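Local coordinates for dnab-like replicative helicase (Bacillus phage SPP1, PDB 3BH0), which probably uses ATP hydrolysis to unwind double-stranded DNA in the 5'-3' direction during phage replication, this chain being the C-terminal ATPase domain of a DnaB-family helicase, at residues A[63-68]-A[257-262]; A[81-86]-A[296-301]; A[185-188]-A[192-195]. All coordinates share one frame; numbering follows the deposited sequence.

Contact 1 of 3, residues A[63-68]-A[257-262]; sequences YGYKRR and ADIIEF
Tyr-65 meets Ile-259 and Glu-261, two alternate residues of strand 259-265, and Arg-68 meets Asp-258 just before them. The Tyr-65 ring presents an edge to Ile-259, whose CD1 lies in the ring plane, 4.0 Å from Tyr-65 CD1. Further out along the same ring, Tyr-65 OH donates to Glu-261 OE1 at 3.2 Å. The two side chains approach from opposite directions, with the phenol plane turned 45° from the carboxylate. OE1 is met on its syn side, 27° out of the carboxylate plane. Near Asp-258 the contact is ionic: Arg-68 NH2 stands 3.0 Å from Asp-258 OD1, and the carboxylate carbon lies over the guanidinium face. No N-H aims at that oxygen, so charge alone holds the pair, and the exact place of NH2 is somewhat doubtful. The Arg-68 chain bends at chi2 (109°) to bring this face round.

A second shell fixes these groups. Gln-88 NE2 gives Tyr-65 OH a further hydrogen bond. Asp-258 is held more firmly from outside: OD1 pairs with Arg-287, while OD2 takes Lys-214 and the backbone N of Phe-70. Lys-214 also bonds to Arg-68 O, tying both segments to one ammonium. Within the loop, Lys-66 NZ reaches back to Gly-64 O (3.1 Å) from above the carbonyl plane.

The loop links helix 56-62 to strand 70-74, the parallel sheet neighbour of strand 259-265. Tyr-65 and Ile-259 both rest on Val-71 of that strand, and helix 81-93 flanks the phenol-carboxylate pair through Met-92, Gln-88 and Phe-84.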
ATOM      1  N   TYR A  63       5.395  -7.681 -11.855  1.00 49.06           N
ATOM      2  CA  TYR A  63       6.760  -7.283 -12.247  1.00 48.88           C
ATOM      3  C   TYR A  63       7.179  -5.960 -11.609  1.00 48.30           C
ATOM      4  O   TYR A  63       8.085  -5.279 -12.088  1.00 48.11           O
ATOM      5  CB  TYR A  63       7.010  -7.355 -13.778  1.00 49.46           C
ATOM      6  CG  TYR A  63       7.258  -8.792 -14.237  1.00 50.56           C
ATOM      7  CD1 TYR A  63       6.257  -9.528 -14.876  1.00 50.71           C
ATOM      8  CD2 TYR A  63       8.474  -9.436 -13.961  1.00 50.65           C
ATOM      9  CE1 TYR A  63       6.467 -10.848 -15.267  1.00 51.19           C
ATOM     10  CE2 TYR A  63       8.694 -10.758 -14.349  1.00 51.04           C
ATOM     11  CZ  TYR A  63       7.690 -11.454 -15.006  1.00 51.38           C
ATOM     12  OH  TYR A  63       7.896 -12.767 -15.379  1.00 51.03           O
ATOM     13  N   GLY A  64       6.521  -5.642 -10.489  1.00 47.88           N
ATOM     14  CA  GLY A  64       6.730  -4.394  -9.758  1.00 46.54           C
ATOM     15  C   GLY A  64       5.690  -3.350 -10.114  1.00 46.02           C
ATOM     16  O   GLY A  64       5.012  -3.454 -11.149  1.00 45.93           O
ATOM     17  N   TYR A  65       5.550  -2.349  -9.246  1.00 45.44           N
ATOM     18  CA  TYR A  65       4.645  -1.241  -9.506  1.00 44.85           C
ATOM     19  C   TYR A  65       5.293  -0.292 -10.481  1.00 44.79           C
ATOM     20  O   TYR A  65       6.463   0.007 -10.371  1.00 44.16           O
ATOM     21  CB  TYR A  65       4.260  -0.502  -8.215  1.00 44.60           C
ATOM     22  CG  TYR A  65       3.531  -1.356  -7.199  1.00 43.67           C
ATOM     23  CD1 TYR A  65       2.417  -2.128  -7.565  1.00 41.89           C
ATOM     24  CD2 TYR A  65       3.960  -1.397  -5.872  1.00 42.66           C
ATOM     25  CE1 TYR A  65       1.755  -2.913  -6.639  1.00 41.53           C
ATOM     26  CE2 TYR A  65       3.301  -2.183  -4.933  1.00 43.03           C
ATOM     27  CZ  TYR A  65       2.199  -2.936  -5.318  1.00 42.98           C
ATOM     28  OH  TYR A  65       1.551  -3.709  -4.369  1.00 44.12           O
ATOM     29  N   LYS A  66       4.512   0.172 -11.445  1.00 45.73           N
ATOM     30  CA  LYS A  66       5.025   1.045 -12.496  1.00 46.92           C
ATOM     31  C   LYS A  66       4.758   2.495 -12.138  1.00 47.22           C
ATOM     32  O   LYS A  66       3.707   2.825 -11.590  1.00 47.17           O
ATOM     33  CB  LYS A  66       4.365   0.739 -13.857  1.00 47.00           C
ATOM     34  CG  LYS A  66       4.281  -0.749 -14.251  1.00 48.59           C
ATOM     35  CD  LYS A  66       5.646  -1.450 -14.301  1.00 49.74           C
ATOM     36  CE  LYS A  66       5.467  -2.919 -14.664  1.00 50.58           C
ATOM     37  NZ  LYS A  66       6.435  -3.756 -13.903  1.00 52.02           N
ATOM     38  N   ARG A  67       5.716   3.347 -12.481  1.00 47.57           N
ATOM     39  CA  ARG A  67       5.587   4.794 -12.391  1.00 48.06           C
ATOM     40  C   ARG A  67       4.189   5.385 -12.698  1.00 47.41           C
ATOM     41  O   ARG A  67       3.876   6.480 -12.259  1.00 48.40           O
ATOM     42  CB  ARG A  67       6.638   5.445 -13.292  1.00 48.84           C
ATOM     43  CG  ARG A  67       8.078   5.031 -12.991  1.00 51.49           C
ATOM     44  CD  ARG A  67       8.890   6.193 -12.403  1.00 57.57           C
ATOM     45  NE  ARG A  67      10.336   5.989 -12.559  1.00 61.31           N
ATOM     46  CZ  ARG A  67      11.267   6.935 -12.394  1.00 63.50           C
ATOM     47  NH1 ARG A  67      10.922   8.184 -12.072  1.00 63.83           N
ATOM     48  NH2 ARG A  67      12.556   6.628 -12.553  1.00 64.32           N
ATOM     49  N   ARG A  68       3.325   4.694 -13.415  1.00 46.40           N
ATOM     50  CA  ARG A  68       1.995   5.279 -13.640  1.00 45.45           C
ATOM     51  C   ARG A  68       0.847   4.681 -12.787  1.00 43.45           C
ATOM     52  O   ARG A  68      -0.277   5.207 -12.775  1.00 42.93           O
ATOM     53  CB  ARG A  68       1.665   5.232 -15.146  1.00 46.67           C
ATOM     54  CG  ARG A  68       1.071   3.925 -15.669  1.00 49.24           C
ATOM     55  CD  ARG A  68      -0.416   4.086 -16.026  1.00 53.69           C
ATOM     56  NE  ARG A  68      -1.022   2.789 -16.328  1.00 57.43           N
ATOM     57  CZ  ARG A  68      -2.288   2.588 -16.693  1.00 60.00           C
ATOM     58  NH1 ARG A  68      -3.147   3.590 -16.810  1.00 60.76           N
ATOM     59  NH2 ARG A  68      -2.701   1.356 -16.945  1.00 62.12           N
ATOM     60  N   ALA A 257      -8.326   2.268 -10.958  1.00 38.38           N
ATOM     61  CA  ALA A 257      -7.176   1.519 -10.466  1.00 37.40           C
ATOM     62  C   ALA A 257      -6.652   0.527 -11.501  1.00 37.26           C
ATOM     63  O   ALA A 257      -7.410  -0.137 -12.212  1.00 36.81           O
ATOM     64  CB  ALA A 257      -7.518   0.805  -9.164  1.00 37.15           C
ATOM     65  N   ASP A 258      -5.339   0.445 -11.582  1.00 37.10           N
ATOM     66  CA  ASP A 258      -4.683  -0.547 -12.407  1.00 37.62           C
ATOM     67  C   ASP A 258      -4.601  -1.860 -11.641  1.00 36.94           C
ATOM     68  O   ASP A 258      -4.764  -2.944 -12.207  1.00 37.04           O
ATOM     69  CB  ASP A 258      -3.295  -0.026 -12.797  1.00 38.12           C
ATOM     70  CG  ASP A 258      -3.370   1.371 -13.375  1.00 40.59           C
ATOM     71  OD1 ASP A 258      -4.148   1.564 -14.343  1.00 43.59           O
ATOM     72  OD2 ASP A 258      -2.720   2.287 -12.832  1.00 41.84           O
ATOM     73  N   ILE A 259      -4.352  -1.743 -10.340  1.00 36.22           N
ATOM     74  CA  ILE A 259      -4.235  -2.895  -9.468  1.00 35.28           C
ATOM     75  C   ILE A 259      -5.136  -2.741  -8.240  1.00 34.62           C
ATOM     76  O   ILE A 259      -5.156  -1.697  -7.588  1.00 34.79           O
ATOM     77  CB  ILE A 259      -2.769  -3.156  -9.065  1.00 35.16           C
ATOM     78  CG1 ILE A 259      -1.900  -3.283 -10.326  1.00 35.21           C
ATOM     79  CG2 ILE A 259      -2.676  -4.429  -8.211  1.00 35.06           C
ATOM     80  CD1 ILE A 259      -0.390  -3.339 -10.103  1.00 35.25           C
ATOM     81  N   ILE A 260      -5.891  -3.785  -7.952  1.00 33.74           N
ATOM     82  CA  ILE A 260      -6.693  -3.841  -6.751  1.00 33.32           C
ATOM     83  C   ILE A 260      -6.354  -5.113  -6.001  1.00 33.03           C
ATOM     84  O   ILE A 260      -6.631  -6.224  -6.452  1.00 32.36           O
ATOM     85  CB  ILE A 260      -8.203  -3.780  -7.058  1.00 33.42           C
ATOM     86  CG1 ILE A 260      -8.540  -2.476  -7.794  1.00 32.76           C
ATOM     87  CG2 ILE A 260      -9.030  -3.963  -5.759  1.00 33.60           C
ATOM     88  CD1 ILE A 260      -9.998  -2.361  -8.284  1.00 32.95           C
ATOM     89  N   GLU A 261      -5.732  -4.944  -4.847  1.00 33.32           N
ATOM     90  CA  GLU A 261      -5.457  -6.082  -4.005  1.00 33.86           C
ATOM     91  C   GLU A 261      -6.348  -6.093  -2.764  1.00 33.45           C
ATOM     92  O   GLU A 261      -6.323  -5.174  -1.960  1.00 33.30           O
ATOM     93  CB  GLU A 261      -3.962  -6.200  -3.694  1.00 34.19           C
ATOM     94  CG  GLU A 261      -3.228  -4.901  -3.600  1.00 36.77           C
ATOM     95  CD  GLU A 261      -1.730  -5.039  -3.799  1.00 38.61           C
ATOM     96  OE1 GLU A 261      -1.307  -5.140  -4.954  1.00 40.46           O
ATOM     97  OE2 GLU A 261      -0.968  -4.998  -2.814  1.00 39.87           O
ATOM     98  N   PHE A 262      -7.188  -7.122  -2.673  1.00 33.12           N
ATOM     99  CA  PHE A 262      -7.987  -7.389  -1.489  1.00 33.19           C
ATOM    100  C   PHE A 262      -7.190  -8.251  -0.517  1.00 33.14           C
ATOM    101  O   PHE A 262      -6.379  -9.081  -0.931  1.00 32.80           O
ATOM    102  CB  PHE A 262      -9.271  -8.133  -1.854  1.00 33.24           C
ATOM    103  CG  PHE A 262     -10.253  -7.333  -2.670  1.00 32.46           C
ATOM    104  CD1 PHE A 262     -10.550  -6.020  -2.350  1.00 33.17           C
ATOM    105  CD2 PHE A 262     -10.924  -7.927  -3.728  1.00 33.25           C
ATOM    106  CE1 PHE A 262     -11.486  -5.294  -3.103  1.00 32.92           C
ATOM    107  CE2 PHE A 262     -11.872  -7.221  -4.479  1.00 33.00           C
ATOM    108  CZ  PHE A 262     -12.147  -5.901  -4.167  1.00 33.12           C
TER

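Contact 2 of 3, residues A[81-86]-A[296-301]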
ATOM      1  N   LYS A  81      -4.573  -4.909   6.792  1.00 35.50           N
ATOM      2  CA  LYS A  81      -4.409  -3.813   5.816  1.00 35.14           C
ATOM      3  C   LYS A  81      -3.291  -2.824   6.125  1.00 34.54           C
ATOM      4  O   LYS A  81      -2.453  -2.556   5.269  1.00 33.89           O
ATOM      5  CB  LYS A  81      -5.746  -3.073   5.700  1.00 35.14           C
ATOM      6  CG  LYS A  81      -5.862  -2.017   4.614  1.00 35.00           C
ATOM      7  CD  LYS A  81      -7.340  -1.683   4.361  1.00 33.06           C
ATOM      8  CE  LYS A  81      -7.968  -0.888   5.499  1.00 33.98           C
ATOM      9  NZ  LYS A  81      -9.443  -1.101   5.556  1.00 37.03           N
ATOM     10  N   THR A  82      -3.296  -2.282   7.339  1.00 34.45           N
ATOM     11  CA  THR A  82      -2.282  -1.305   7.759  1.00 35.07           C
ATOM     12  C   THR A  82      -0.896  -1.942   7.855  1.00 34.85           C
ATOM     13  O   THR A  82       0.069  -1.445   7.266  1.00 35.08           O
ATOM     14  CB  THR A  82      -2.653  -0.617   9.111  1.00 35.40           C
ATOM     15  OG1 THR A  82      -3.930   0.021   8.987  1.00 35.96           O
ATOM     16  CG2 THR A  82      -1.614   0.447   9.487  1.00 34.57           C
ATOM     17  N   ALA A  83      -0.823  -3.042   8.600  1.00 34.77           N
ATOM     18  CA  ALA A  83       0.373  -3.860   8.729  1.00 34.88           C
ATOM     19  C   ALA A  83       0.957  -4.226   7.361  1.00 34.91           C
ATOM     20  O   ALA A  83       2.160  -4.151   7.159  1.00 34.57           O
ATOM     21  CB  ALA A  83       0.053  -5.128   9.538  1.00 34.54           C
ATOM     22  N   PHE A  84       0.078  -4.606   6.433  1.00 35.11           N
ATOM     23  CA  PHE A  84       0.444  -4.994   5.069  1.00 35.18           C
ATOM     24  C   PHE A  84       0.987  -3.818   4.257  1.00 35.38           C
ATOM     25  O   PHE A  84       2.002  -3.952   3.549  1.00 35.46           O
ATOM     26  CB  PHE A  84      -0.778  -5.613   4.384  1.00 35.26           C
ATOM     27  CG  PHE A  84      -0.570  -5.967   2.948  1.00 34.70           C
ATOM     28  CD1 PHE A  84       0.074  -7.147   2.590  1.00 36.08           C
ATOM     29  CD2 PHE A  84      -1.062  -5.154   1.948  1.00 34.55           C
ATOM     30  CE1 PHE A  84       0.241  -7.490   1.247  1.00 35.08           C
ATOM     31  CE2 PHE A  84      -0.897  -5.490   0.608  1.00 34.60           C
ATOM     32  CZ  PHE A  84      -0.242  -6.663   0.264  1.00 34.62           C
ATOM     33  N   ALA A  85       0.309  -2.675   4.356  1.00 35.00           N
ATOM     34  CA  ALA A  85       0.778  -1.456   3.707  1.00 35.24           C
ATOM     35  C   ALA A  85       2.134  -0.998   4.265  1.00 35.27           C
ATOM     36  O   ALA A  85       3.055  -0.691   3.498  1.00 35.05           O
ATOM     37  CB  ALA A  85      -0.266  -0.353   3.825  1.00 34.99           C
ATOM     38  N   LEU A  86       2.269  -0.966   5.589  1.00 35.48           N
ATOM     39  CA  LEU A  86       3.544  -0.541   6.188  1.00 35.91           C
ATOM     40  C   LEU A  86       4.662  -1.507   5.843  1.00 36.42           C
ATOM     41  O   LEU A  86       5.799  -1.101   5.627  1.00 36.33           O
ATOM     42  CB  LEU A  86       3.444  -0.313   7.706  1.00 35.11           C
ATOM     43  CG  LEU A  86       2.610   0.903   8.152  1.00 34.55           C
ATOM     44  CD1 LEU A  86       2.266   0.813   9.604  1.00 33.49           C
ATOM     45  CD2 LEU A  86       3.262   2.252   7.854  1.00 32.08           C
ATOM     46  N   LEU A 296       0.018 -15.330   2.105  1.00 39.25           N
ATOM     47  CA  LEU A 296       1.167 -14.973   2.920  1.00 39.32           C
ATOM     48  C   LEU A 296       0.926 -15.400   4.360  1.00 39.24           C
ATOM     49  O   LEU A 296      -0.203 -15.401   4.826  1.00 39.12           O
ATOM     50  CB  LEU A 296       1.401 -13.458   2.900  1.00 39.46           C
ATOM     51  CG  LEU A 296       1.683 -12.693   1.612  1.00 39.27           C
ATOM     52  CD1 LEU A 296       1.702 -11.213   1.946  1.00 39.29           C
ATOM     53  CD2 LEU A 296       3.013 -13.125   1.013  1.00 38.69           C
ATOM     54  N   ALA A 297       2.005 -15.747   5.052  1.00 39.50           N
ATOM     55  CA  ALA A 297       1.968 -16.052   6.473  1.00 39.81           C
ATOM     56  C   ALA A 297       2.026 -14.734   7.219  1.00 39.97           C
ATOM     57  O   ALA A 297       2.944 -13.947   7.025  1.00 40.29           O
ATOM     58  CB  ALA A 297       3.143 -16.952   6.873  1.00 39.20           C
ATOM     59  N   PHE A 298       1.037 -14.498   8.070  1.00 40.10           N
ATOM     60  CA  PHE A 298       0.931 -13.251   8.782  1.00 40.15           C
ATOM     61  C   PHE A 298       1.399 -13.472  10.205  1.00 40.60           C
ATOM     62  O   PHE A 298       0.850 -14.320  10.912  1.00 40.67           O
ATOM     63  CB  PHE A 298      -0.520 -12.775   8.744  1.00 39.65           C
ATOM     64  CG  PHE A 298      -0.789 -11.562   9.574  1.00 39.67           C
ATOM     65  CD1 PHE A 298       0.014 -10.423   9.462  1.00 38.78           C
ATOM     66  CD2 PHE A 298      -1.875 -11.532  10.441  1.00 40.37           C
ATOM     67  CE1 PHE A 298      -0.253  -9.287  10.214  1.00 39.53           C
ATOM     68  CE2 PHE A 298      -2.154 -10.388  11.201  1.00 40.29           C
ATOM     69  CZ  PHE A 298      -1.342  -9.266  11.086  1.00 39.78           C
ATOM     70  N   ILE A 299       2.422 -12.729  10.615  1.00 41.36           N
ATOM     71  CA  ILE A 299       2.905 -12.799  11.991  1.00 42.78           C
ATOM     72  C   ILE A 299       2.253 -11.649  12.739  1.00 43.67           C
ATOM     73  O   ILE A 299       2.780 -10.529  12.787  1.00 43.16           O
ATOM     74  CB  ILE A 299       4.472 -12.765  12.118  1.00 42.89           C
ATOM     75  CG1 ILE A 299       5.153 -13.766  11.170  1.00 43.09           C
ATOM     76  CG2 ILE A 299       4.918 -12.971  13.577  1.00 42.80           C
ATOM     77  CD1 ILE A 299       4.552 -15.180  11.132  1.00 44.44           C
ATOM     78  N   LYS A 300       1.085 -11.962  13.295  1.00 45.32           N
ATOM     79  CA  LYS A 300       0.221 -11.023  13.999  1.00 47.34           C
ATOM     80  C   LYS A 300       0.996 -10.115  14.947  1.00 48.39           C
ATOM     81  O   LYS A 300       1.081  -8.902  14.729  1.00 48.55           O
ATOM     82  CB  LYS A 300      -0.869 -11.794  14.757  1.00 47.49           C
ATOM     83  CG  LYS A 300      -1.921 -12.404  13.845  1.00 49.06           C
ATOM     84  CD  LYS A 300      -2.610 -13.660  14.419  1.00 51.81           C
ATOM     85  CE  LYS A 300      -3.910 -14.004  13.635  1.00 51.12           C
ATOM     86  NZ  LYS A 300      -3.708 -14.407  12.198  1.00 51.58           N
ATOM     87  N   GLU A 301       1.583 -10.726  15.972  1.00 49.61           N
ATOM     88  CA  GLU A 301       2.290 -10.029  17.038  1.00 51.29           C
ATOM     89  C   GLU A 301       3.311  -8.987  16.548  1.00 51.22           C
ATOM     90  O   GLU A 301       3.642  -8.040  17.267  1.00 51.74           O
ATOM     91  CB  GLU A 301       2.968 -11.063  17.955  1.00 51.33           C
ATOM     92  CG  GLU A 301       4.098 -11.848  17.263  1.00 52.90           C
ATOM     93  CD  GLU A 301       4.647 -12.995  18.095  1.00 53.16           C
ATOM     94  OE1 GLU A 301       4.525 -12.939  19.343  1.00 55.94           O
ATOM     95  OE2 GLU A 301       5.208 -13.951  17.489  1.00 55.42           O
TER
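Phe-84 and Leu-296 meet with their side chains crossing at about a right angle. The leucine sends its CD1 branch to the rim of the phenyl ring, 4.1 Å from Phe-84 CE1 and close to the ring plane, so this is a methyl set against an aromatic edge and not over a face. Phe-84 reaches it because its CG is anti to the backbone N (chi1 176°), which swings the ring off the side of helix 81-93 toward the strand. A second aromatic, Phe-55, meets this ring with the planes about 10° apart. Leu-263 and Val-281 from neighbouring strands also touch it.

At the preceding helix residue and two residues further along the strand, the roles are exchanged, the helix supplying the methyl and the strand the ring. Ala-83 CB comes to 4.2 Å from Phe-298 CE1, approaching the ring obliquely. Phe-298 is packed on one face by the CA of Lys-300, 3.7 Å above the ring plane and offset toward the rim, where the chain turns into its 3-10 segment. Its ring also meets that of Phe-305 in strand 304-307, with planes at about 35°, and Ala-83 touches Phe-305 too.

Two alternate residues of strand 292-299, Leu-296 and Phe-298, therefore bring their side-chain ends to the first turn of the helix that follows a probable Walker A loop, the sequence of which includes Lys-81 and Thr-82. Those two side chains lead elsewhere, and Lys-81 NZ bonds to Ala-75 O. What joins helix to strand here is methyl against ring twice over: van der Waals and hydrophobic in character, weakly directional, and dependent on closeness of fit instead of charge.

Contact 3 of 3, residues A[185-188]-A[192-195]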
ATOM      1  N   VAL A 185       3.397   7.110  -3.380  1.00 38.35           N
ATOM      2  CA  VAL A 185       2.467   7.822  -2.498  1.00 37.16           C
ATOM      3  C   VAL A 185       1.471   6.842  -1.874  1.00 36.90           C
ATOM      4  O   VAL A 185       0.611   6.310  -2.564  1.00 36.36           O
ATOM      5  CB  VAL A 185       1.757   8.977  -3.257  1.00 37.05           C
ATOM      6  CG1 VAL A 185       0.890   9.819  -2.328  1.00 34.67           C
ATOM      7  CG2 VAL A 185       2.808   9.852  -3.959  1.00 36.79           C
ATOM      8  N   MET A 186       1.619   6.590  -0.573  1.00 36.63           N
ATOM      9  CA  MET A 186       0.706   5.706   0.161  1.00 37.07           C
ATOM     10  C   MET A 186      -0.316   6.532   0.914  1.00 36.17           C
ATOM     11  O   MET A 186       0.044   7.454   1.649  1.00 35.91           O
ATOM     12  CB  MET A 186       1.447   4.825   1.167  1.00 36.87           C
ATOM     13  CG  MET A 186       2.371   3.784   0.582  1.00 37.94           C
ATOM     14  SD  MET A 186       2.517   2.340   1.674  1.00 39.87           S
ATOM     15  CE  MET A 186       1.093   1.385   1.143  1.00 41.01           C
ATOM     16  N   ILE A 187      -1.592   6.200   0.755  1.00 35.82           N
ATOM     17  CA  ILE A 187      -2.627   6.951   1.443  1.00 35.57           C
ATOM     18  C   ILE A 187      -3.383   6.096   2.475  1.00 36.41           C
ATOM     19  O   ILE A 187      -4.181   5.222   2.101  1.00 36.11           O
ATOM     20  CB  ILE A 187      -3.539   7.673   0.439  1.00 34.99           C
ATOM     21  CG1 ILE A 187      -2.652   8.445  -0.558  1.00 34.50           C
ATOM     22  CG2 ILE A 187      -4.546   8.594   1.171  1.00 33.17           C
ATOM     23  CD1 ILE A 187      -3.311   8.885  -1.806  1.00 32.08           C
ATOM     24  N   ASP A 188      -3.113   6.323   3.771  1.00 37.61           N
ATOM     25  CA  ASP A 188      -3.880   5.601   4.802  1.00 37.78           C
ATOM     26  C   ASP A 188      -5.295   6.063   4.806  1.00 37.91           C
ATOM     27  O   ASP A 188      -5.756   6.937   5.544  1.00 37.44           O
ATOM     28  CB  ASP A 188      -3.303   5.529   6.214  1.00 38.61           C
ATOM     29  CG  ASP A 188      -4.056   4.482   7.104  1.00 39.28           C
ATOM     30  OD1 ASP A 188      -5.103   3.908   6.676  1.00 39.65           O
ATOM     31  OD2 ASP A 188      -3.608   4.243   8.245  1.00 43.05           O
ATOM     32  N   LEU A 192     -11.200   8.897   3.705  1.00 35.18           N
ATOM     33  CA  LEU A 192     -10.947   9.934   4.686  1.00 35.16           C
ATOM     34  C   LEU A 192     -10.473  11.241   4.025  1.00 35.32           C
ATOM     35  O   LEU A 192     -10.434  12.298   4.670  1.00 34.99           O
ATOM     36  CB  LEU A 192      -9.871   9.443   5.681  1.00 35.46           C
ATOM     37  CG  LEU A 192     -10.231   9.211   7.157  1.00 35.25           C
ATOM     38  CD1 LEU A 192     -11.536   8.457   7.298  1.00 36.12           C
ATOM     39  CD2 LEU A 192      -9.114   8.506   7.924  1.00 34.29           C
ATOM     40  N   LEU A 193     -10.107  11.165   2.746  1.00 35.43           N
ATOM     41  CA  LEU A 193      -9.576  12.330   2.028  1.00 35.77           C
ATOM     42  C   LEU A 193     -10.624  13.436   1.903  1.00 36.51           C
ATOM     43  O   LEU A 193     -11.808  13.158   1.768  1.00 36.10           O
ATOM     44  CB  LEU A 193      -9.049  11.937   0.643  1.00 35.07           C
ATOM     45  CG  LEU A 193      -7.731  11.161   0.586  1.00 34.10           C
ATOM     46  CD1 LEU A 193      -7.485  10.562  -0.794  1.00 31.49           C
ATOM     47  CD2 LEU A 193      -6.552  12.015   1.011  1.00 33.16           C
ATOM     48  N   GLU A 194     -10.182  14.690   1.961  1.00 37.97           N
ATOM     49  CA  GLU A 194     -11.089  15.828   1.769  1.00 39.14           C
ATOM     50  C   GLU A 194     -11.523  15.880   0.312  1.00 39.02           C
ATOM     51  O   GLU A 194     -10.687  16.006  -0.562  1.00 39.08           O
ATOM     52  CB  GLU A 194     -10.395  17.130   2.145  1.00 39.08           C
ATOM     53  CG  GLU A 194     -10.011  17.210   3.597  1.00 42.06           C
ATOM     54  CD  GLU A 194      -9.609  18.622   4.010  1.00 46.53           C
ATOM     55  OE1 GLU A 194      -9.099  19.398   3.148  1.00 46.49           O
ATOM     56  OE2 GLU A 194      -9.801  18.949   5.206  1.00 47.69           O
ATOM     57  N   PRO A 195     -12.833  15.753   0.043  1.00 39.91           N
ATOM     58  CA  PRO A 195     -13.278  15.853  -1.349  1.00 40.47           C
ATOM     59  C   PRO A 195     -13.215  17.292  -1.882  1.00 41.05           C
ATOM     60  O   PRO A 195     -13.308  18.242  -1.098  1.00 40.15           O
ATOM     61  CB  PRO A 195     -14.719  15.355  -1.285  1.00 40.73           C
ATOM     62  CG  PRO A 195     -15.167  15.658   0.095  1.00 40.38           C
ATOM     63  CD  PRO A 195     -13.957  15.498   0.966  1.00 39.84           C
TER
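The flat group touched in this contact is the peptide carbonyl of Asp-188: Leu-192 CD2 stands 4.4 Å from Asp-188 O, beyond the oxygen end of the bond and not stacked over the peptide. The other flat group, the Asp-188 carboxylate, stays clear of 192-195; around it are Glu-105 and Leu-227.

Branched aliphatic groups carry the remainder. Ile-187 offers its CG2 methyl to the forked end of Leu-193: CG2 lies over the flat side of the fork, 4.0 Å from both Leu-193 CD1 and CD2 and 4.1 Å from Leu-193 CG, and does not enter between the branches. The two side chains cross at about a right angle, so a methyl rests on the side of the fork and the chains do not lie alongside each other. In Ile-187, CG1 sits beside the backbone N (chi1 -50°), which leaves CG2 anti to that N and turned toward the leucine.

Strand 183-188 is a central parallel strand of the RecA-like core found in DnaB-family helicases, running between strands 98-103 and 223-228. Its run of hydrophobic residues ending in Asp-188, beside the probable Walker A loop, is consistent with a Walker B motif. The chain then turns back, and Leu-193 folds over the strand it has just left.

Side chains alternate across the sheet. Ile-187 and Val-185 both touch Ile-167 of helix 164-176, and Leu-193 also rests on Ile-167. Ile-187 further meets Leu-213, and Leu-193 meets Ile-209, both of helix 202-220, so the pair is wedged between two helices on one face of the sheet. Leu-192, nearer the surface, leans on Leu-104 and Glu-105 in the loop after strand 98-103.

How the contacts relate
All three contacts bring a loop or helix to a strand of the one mixed sheet of the RecA-like ATPase domain. Contacts 1 and 2 interlock along the chain, their segments alternating, whereas contact 3 is nested inside the loops both close. Helix 81-93 is the shared neighbour. Contacts 1 and 2, with centres about 19 Å apart, touch where Glu-261 OE2 lies 3.5 Å from Phe-84 CE2. Contacts 2 and 3, about 20 Å apart, touch through Ala-85 CB and Met-186 CE at 3.5 Å. Contacts 1 and 3 do not touch, their centres being about 17 Å apart. The helix that follows the probable Walker A loop is thus packed against central and antiparallel strands alike, with Thr-82 near Asp-188.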